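Local coordinates for protein maleylpyruvate isomerase (Ralstonia sp., PDB 2V6K) that catalyses the glutathione-dependent isomerisation of maleylpyruvate to fumarylpyruvate in bacterial naphthalene degradation, working as a homodimer of the zeta class of glutathione transferases, at residues Arg153-Ser157 / Phe158-Pro162; Ile113-Tyr116 / Leu117-Phe121. All blocks are in the same frame, centred on the assembly; numbering follows the deposited sequence.

In the fold
Both contacts belong to the helical C-terminal domain of the glutathione transferase fold, and both are local, each made within one continuous stretch of chain, a loop in contact 1 and a helix in contact 2. Contact 2 comes first along the chain, on helix 111-121; helix 125-149 follows, and contact 1 then forms in the loop that leads from it into helix 164-178. The two lie on opposite sides of the centre of the chain, their centres about 38 Å apart and their nearest atoms about 23 Å apart. Contact 2 sits near the glutathione pocket and at the dimer interface, whereas contact 1 shapes a surface loop that no other subunit of the assembly touches.

Contact 1 of 2, residues Arg153-Ser157 / Phe158-Pro162; sequences RGRYS and FGDTP
Asp160 OD1 is gripped twice by a single residue, Arg155, in the loop that joins helices 125-149 and 164-178 of the glutathione transferase C-terminal domain. The backbone N of Arg155 reaches it at 3.0 Å on its anti side, while Arg155 NE, at 2.8 Å, forms a salt bridge from the syn side. Both bonds are nearly straight, at 169°. The guanidinium meets OD1 at its edge, close to its own plane, but the carboxylate is turned 44° against it, and the NH2 bonds to Asp160 OD2 and to the Asp160 carbonyl are weak. A bend at chi3 of Arg155 (-69°) brings the head group back over Tyr156, whose OH lies 3.8 Å above the guanidinium plane.

One step back, Gly154 N donates to Gly159 O at 2.8 Å and ties together the two arms of the loop. Arg153 bonds within its own arm and beyond it: NH1 to the carbonyl of Tyr156, NE to that of Leu147 in the preceding helix.

The buried Tyr156 ring packs between the arms. Arg155 CB lies over the centre of one face, the peptide of Asp160 lies at its edge, and Pro162 takes the other face, while Cys196 and Leu199 pack alongside. Ser157 OG is hydrogen-bonded to Asp166 OD1 and Tyr143 OH, one on each flanking helix. The Tyr156-Pro162 packing is a CH-pi contact, with Pro162 CD 4.2 Å from the ring centroid of Tyr156.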
loop_
_atom_site.group_PDB
_atom_site.type_symbol
_atom_site.label_atom_id
_atom_site.label_comp_id
_atom_site.label_asym_id
_atom_site.label_seq_id
_atom_site.Cartn_x
_atom_site.Cartn_y
_atom_site.Cartn_z
ATOM N N ARG A 153 -2.782 -1.010 -24.412
ATOM C CA ARG A 153 -3.907 -1.303 -23.532
ATOM C C ARG A 153 -5.207 -1.612 -24.280
ATOM O O ARG A 153 -5.538 -0.952 -25.267
ATOM C CB ARG A 153 -4.116 -0.135 -22.568
ATOM C CG ARG A 153 -4.978 -0.481 -21.386
ATOM C CD ARG A 153 -5.084 0.681 -20.410
ATOM N NE ARG A 153 -5.824 1.814 -20.952
ATOM C CZ ARG A 153 -7.152 1.907 -20.983
ATOM N NH1 ARG A 153 -7.918 0.930 -20.509
ATOM N NH2 ARG A 153 -7.718 2.987 -21.497
ATOM N N GLY A 154 -5.925 -2.624 -23.797
ATOM C CA GLY A 154 -7.237 -2.988 -24.325
ATOM C C GLY A 154 -8.357 -2.517 -23.414
ATOM O O GLY A 154 -8.395 -1.350 -23.023
ATOM N N ARG A 155 -9.257 -3.434 -23.064
ATOM C CA ARG A 155 -10.465 -3.113 -22.292
ATOM C C ARG A 155 -10.211 -2.865 -20.809
ATOM O O ARG A 155 -11.043 -2.270 -20.118
ATOM C CB ARG A 155 -11.487 -4.245 -22.422
ATOM C CG ARG A 155 -12.026 -4.439 -23.830
ATOM C CD ARG A 155 -12.723 -5.787 -23.981
ATOM N NE ARG A 155 -11.781 -6.904 -23.910
ATOM C CZ ARG A 155 -12.127 -8.187 -23.881
ATOM N NH1 ARG A 155 -13.404 -8.544 -23.917
ATOM N NH2 ARG A 155 -11.186 -9.121 -23.815
ATOM N N TYR A 156 -9.072 -3.333 -20.311
ATOM C CA TYR A 156 -8.814 -3.328 -18.875
ATOM C C TYR A 156 -7.683 -2.373 -18.516
ATOM O O TYR A 156 -7.219 -1.621 -19.372
ATOM C CB TYR A 156 -8.562 -4.762 -18.389
ATOM C CG TYR A 156 -9.665 -5.698 -18.828
ATOM C CD1 TYR A 156 -10.925 -5.661 -18.226
ATOM C CD2 TYR A 156 -9.466 -6.584 -19.880
ATOM C CE1 TYR A 156 -11.947 -6.508 -18.648
ATOM C CE2 TYR A 156 -10.482 -7.436 -20.313
ATOM C CZ TYR A 156 -11.717 -7.391 -19.696
ATOM O OH TYR A 156 -12.713 -8.232 -20.130
ATOM N N SER A 157 -7.247 -2.382 -17.260
ATOM C CA SER A 157 -6.209 -1.439 -16.830
ATOM C C SER A 157 -4.891 -1.646 -17.562
ATOM O O SER A 157 -4.151 -0.695 -17.796
ATOM C CB SER A 157 -5.957 -1.542 -15.326
ATOM O OG SER A 157 -7.089 -1.132 -14.575
ATOM N N PHE A 158 -4.602 -2.897 -17.897
ATOM C CA PHE A 158 -3.366 -3.268 -18.565
ATOM C C PHE A 158 -3.661 -4.400 -19.536
ATOM O O PHE A 158 -4.272 -5.404 -19.165
ATOM C CB PHE A 158 -2.320 -3.717 -17.538
ATOM C CG PHE A 158 -0.981 -4.036 -18.143
ATOM C CD1 PHE A 158 -0.016 -3.046 -18.272
ATOM C CD2 PHE A 158 -0.694 -5.319 -18.590
ATOM C CE1 PHE A 158 1.225 -3.330 -18.843
ATOM C CE2 PHE A 158 0.536 -5.613 -19.167
ATOM C CZ PHE A 158 1.498 -4.616 -19.292
ATOM N N GLY A 159 -3.226 -4.237 -20.781
ATOM C CA GLY A 159 -3.479 -5.246 -21.803
ATOM C C GLY A 159 -4.961 -5.498 -22.015
ATOM O O GLY A 159 -5.788 -4.611 -21.795
ATOM N N ASP A 160 -5.302 -6.717 -22.428
ATOM C CA ASP A 160 -6.696 -7.040 -22.741
ATOM C C ASP A 160 -7.226 -8.228 -21.941
ATOM O O ASP A 160 -8.190 -8.892 -22.343
ATOM C CB ASP A 160 -6.893 -7.247 -24.247
ATOM C CG ASP A 160 -8.347 -7.096 -24.671
ATOM O OD1 ASP A 160 -9.040 -6.188 -24.158
ATOM O OD2 ASP A 160 -8.794 -7.890 -25.523
ATOM N N THR A 161 -6.589 -8.482 -20.802
ATOM C CA THR A 161 -7.107 -9.418 -19.810
ATOM C C THR A 161 -7.145 -8.725 -18.449
ATOM O O THR A 161 -6.364 -7.797 -18.198
ATOM C CB THR A 161 -6.241 -10.692 -19.702
ATOM O OG1 THR A 161 -4.921 -10.335 -19.276
ATOM C CG2 THR A 161 -6.167 -11.432 -21.041
ATOM N N PRO A 162 -8.072 -9.143 -17.570
ATOM C CA PRO A 162 -8.042 -8.574 -16.222
ATOM C C PRO A 162 -6.729 -8.890 -15.516
ATOM O O PRO A 162 -6.165 -9.971 -15.699
ATOM C CB PRO A 162 -9.203 -9.279 -15.517
ATOM C CG PRO A 162 -10.102 -9.727 -16.626
ATOM C CD PRO A 162 -9.186 -10.095 -17.748
#

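Contact 2 of 2, residues Ile113-Tyr116 / Leu117-Phe121; sequences ILEY and LRKTF
A salt-bridge network of Glu115, Arg118 and Lys119 runs along one side of helix 111-121, a helix of the glutathione transferase C-terminal domain whose start supplies glutathione-binding residues. The Glu115 chain folds at chi2, which carries its carboxylate along the helix to two cations. OE2 receives Arg118 NH1 at 2.8 Å through its anti lone pair, in a bent bond of 135°, with the carboxylate and guanidinium planes 41° apart. OE1 takes Lys119 NZ at 2.9 Å on its syn side. Sharing the carboxylate between two cations would probably help to keep it ionised. Arg118 NE has a further salt bridge, to Glu125 at the start of the next helix.

Beneath these charges the backbone is regular, with i to i+4 bonds from Leu117 N to Ile113 O through Thr120 N to Tyr116 O. Leu114 and Leu117 are buried against Trp131 of helix 125-149, and Leu117 also touches Phe121 of the second subunit; between them, Leu114 CD2 and Leu117 CD1 are 4.2 Å apart.

Elsewhere on the helix, Tyr116 faces the second subunit. Its CG stands opposite the backbone N (chi1 -165°), and the ring slants outward and toward the C-terminal end of the helix, across Thr120, whose OG1 lies 3.6 Å above the ring plane, over its centre. Trp131 of the second subunit meets the same ring edge-to-face, and Trp135 of that subunit also packs there, which places this side of the helix in the dimer interface. At the Tyr116 ring edge, in its plane, Phe121 CE2 comes within 3.8 Å of Tyr116 CE2.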
loop_
_atom_site.group_PDB
_atom_site.type_symbol
_atom_site.label_atom_id
_atom_site.label_comp_id
_atom_site.label_asym_id
_atom_site.label_seq_id
_atom_site.Cartn_x
_atom_site.Cartn_y
_atom_site.Cartn_z
ATOM N N ILE A 113 -10.325 5.893 9.838
ATOM C CA ILE A 113 -9.844 7.242 9.581
ATOM C C ILE A 113 -11.022 8.205 9.638
ATOM O O ILE A 113 -10.950 9.253 10.286
ATOM C CB ILE A 113 -9.152 7.342 8.200
ATOM C CG1 ILE A 113 -8.082 6.248 8.026
ATOM C CG2 ILE A 113 -8.586 8.749 7.986
ATOM C CD1 ILE A 113 -6.951 6.262 9.047
ATOM N N LEU A 114 -12.115 7.847 8.974
ATOM C CA LEU A 114 -13.300 8.698 8.977
ATOM C C LEU A 114 -13.866 8.854 10.379
ATOM O O LEU A 114 -14.315 9.941 10.755
ATOM C CB LEU A 114 -14.350 8.149 8.008
ATOM C CG LEU A 114 -13.850 7.888 6.577
ATOM C CD1 LEU A 114 -15.022 7.502 5.681
ATOM C CD2 LEU A 114 -13.112 9.078 5.988
ATOM N N GLU A 115 -13.824 7.781 11.164
ATOM C CA GLU A 115 -14.239 7.849 12.565
ATOM C C GLU A 115 -13.405 8.842 13.364
ATOM O O GLU A 115 -13.945 9.598 14.181
ATOM C CB GLU A 115 -14.201 6.469 13.206
ATOM C CG GLU A 115 -15.394 5.630 12.818
ATOM C CD GLU A 115 -16.680 6.232 13.346
ATOM O OE1 GLU A 115 -16.902 6.158 14.572
ATOM O OE2 GLU A 115 -17.454 6.807 12.551
ATOM N N TYR A 116 -12.098 8.851 13.122
ATOM C CA TYR A 116 -11.210 9.793 13.788
ATOM C C TYR A 116 -11.544 11.235 13.373
ATOM O O TYR A 116 -11.619 12.135 14.218
ATOM C CB TYR A 116 -9.754 9.446 13.476
ATOM C CG TYR A 116 -8.728 10.100 14.376
ATOM C CD1 TYR A 116 -8.065 9.359 15.349
ATOM C CD2 TYR A 116 -8.418 11.456 14.252
ATOM C CE1 TYR A 116 -7.115 9.947 16.174
ATOM C CE2 TYR A 116 -7.460 12.050 15.065
ATOM C CZ TYR A 116 -6.815 11.290 16.020
ATOM O OH TYR A 116 -5.865 11.870 16.827
ATOM N N LEU A 117 -11.783 11.454 12.084
ATOM C CA LEU A 117 -12.206 12.780 11.622
ATOM C C LEU A 117 -13.480 13.241 12.317
ATOM O O LEU A 117 -13.582 14.399 12.729
ATOM C CB LEU A 117 -12.389 12.794 10.107
ATOM C CG LEU A 117 -11.149 12.514 9.255
ATOM C CD1 LEU A 117 -11.530 12.491 7.800
ATOM C CD2 LEU A 117 -10.066 13.555 9.505
ATOM N N ARG A 118 -14.450 12.342 12.449
ATOM C CA ARG A 118 -15.711 12.673 13.109
ATOM C C ARG A 118 -15.521 12.980 14.590
ATOM O O ARG A 118 -15.999 13.999 15.087
ATOM C CB ARG A 118 -16.705 11.520 12.963
ATOM C CG ARG A 118 -17.179 11.281 11.543
ATOM C CD ARG A 118 -18.163 10.119 11.463
ATOM N NE ARG A 118 -18.536 9.864 10.070
ATOM C CZ ARG A 118 -18.179 8.790 9.369
ATOM N NH1 ARG A 118 -17.448 7.826 9.916
ATOM N NH2 ARG A 118 -18.565 8.680 8.101
ATOM N N LYS A 119 -14.818 12.100 15.292
ATOM C CA LYS A 119 -14.782 12.148 16.752
ATOM C C LYS A 119 -13.721 13.075 17.312
ATOM O O LYS A 119 -13.886 13.604 18.410
ATOM C CB LYS A 119 -14.659 10.730 17.318
ATOM C CG LYS A 119 -15.910 9.912 17.011
ATOM C CD LYS A 119 -15.874 8.501 17.549
ATOM C CE LYS A 119 -17.291 7.937 17.604
ATOM N NZ LYS A 119 -18.052 8.126 16.320
ATOM N N THR A 120 -12.648 13.287 16.553
ATOM C CA THR A 120 -11.565 14.172 16.989
ATOM C C THR A 120 -11.653 15.547 16.338
ATOM O O THR A 120 -11.444 16.560 17.011
ATOM C CB THR A 120 -10.184 13.518 16.771
ATOM O OG1 THR A 120 -10.118 12.321 17.554
ATOM C CG2 THR A 120 -9.050 14.449 17.202
ATOM N N PHE A 121 -11.975 15.587 15.047
ATOM C CA PHE A 121 -12.033 16.858 14.326
ATOM C C PHE A 121 -13.452 17.363 14.073
ATOM O O PHE A 121 -13.635 18.432 13.480
ATOM C CB PHE A 121 -11.211 16.779 13.037
ATOM C CG PHE A 121 -9.743 16.614 13.285
ATOM C CD1 PHE A 121 -9.032 17.606 13.952
ATOM C CD2 PHE A 121 -9.078 15.466 12.880
ATOM C CE1 PHE A 121 -7.675 17.461 14.201
ATOM C CE2 PHE A 121 -7.718 15.313 13.122
ATOM C CZ PHE A 121 -7.016 16.311 13.783
#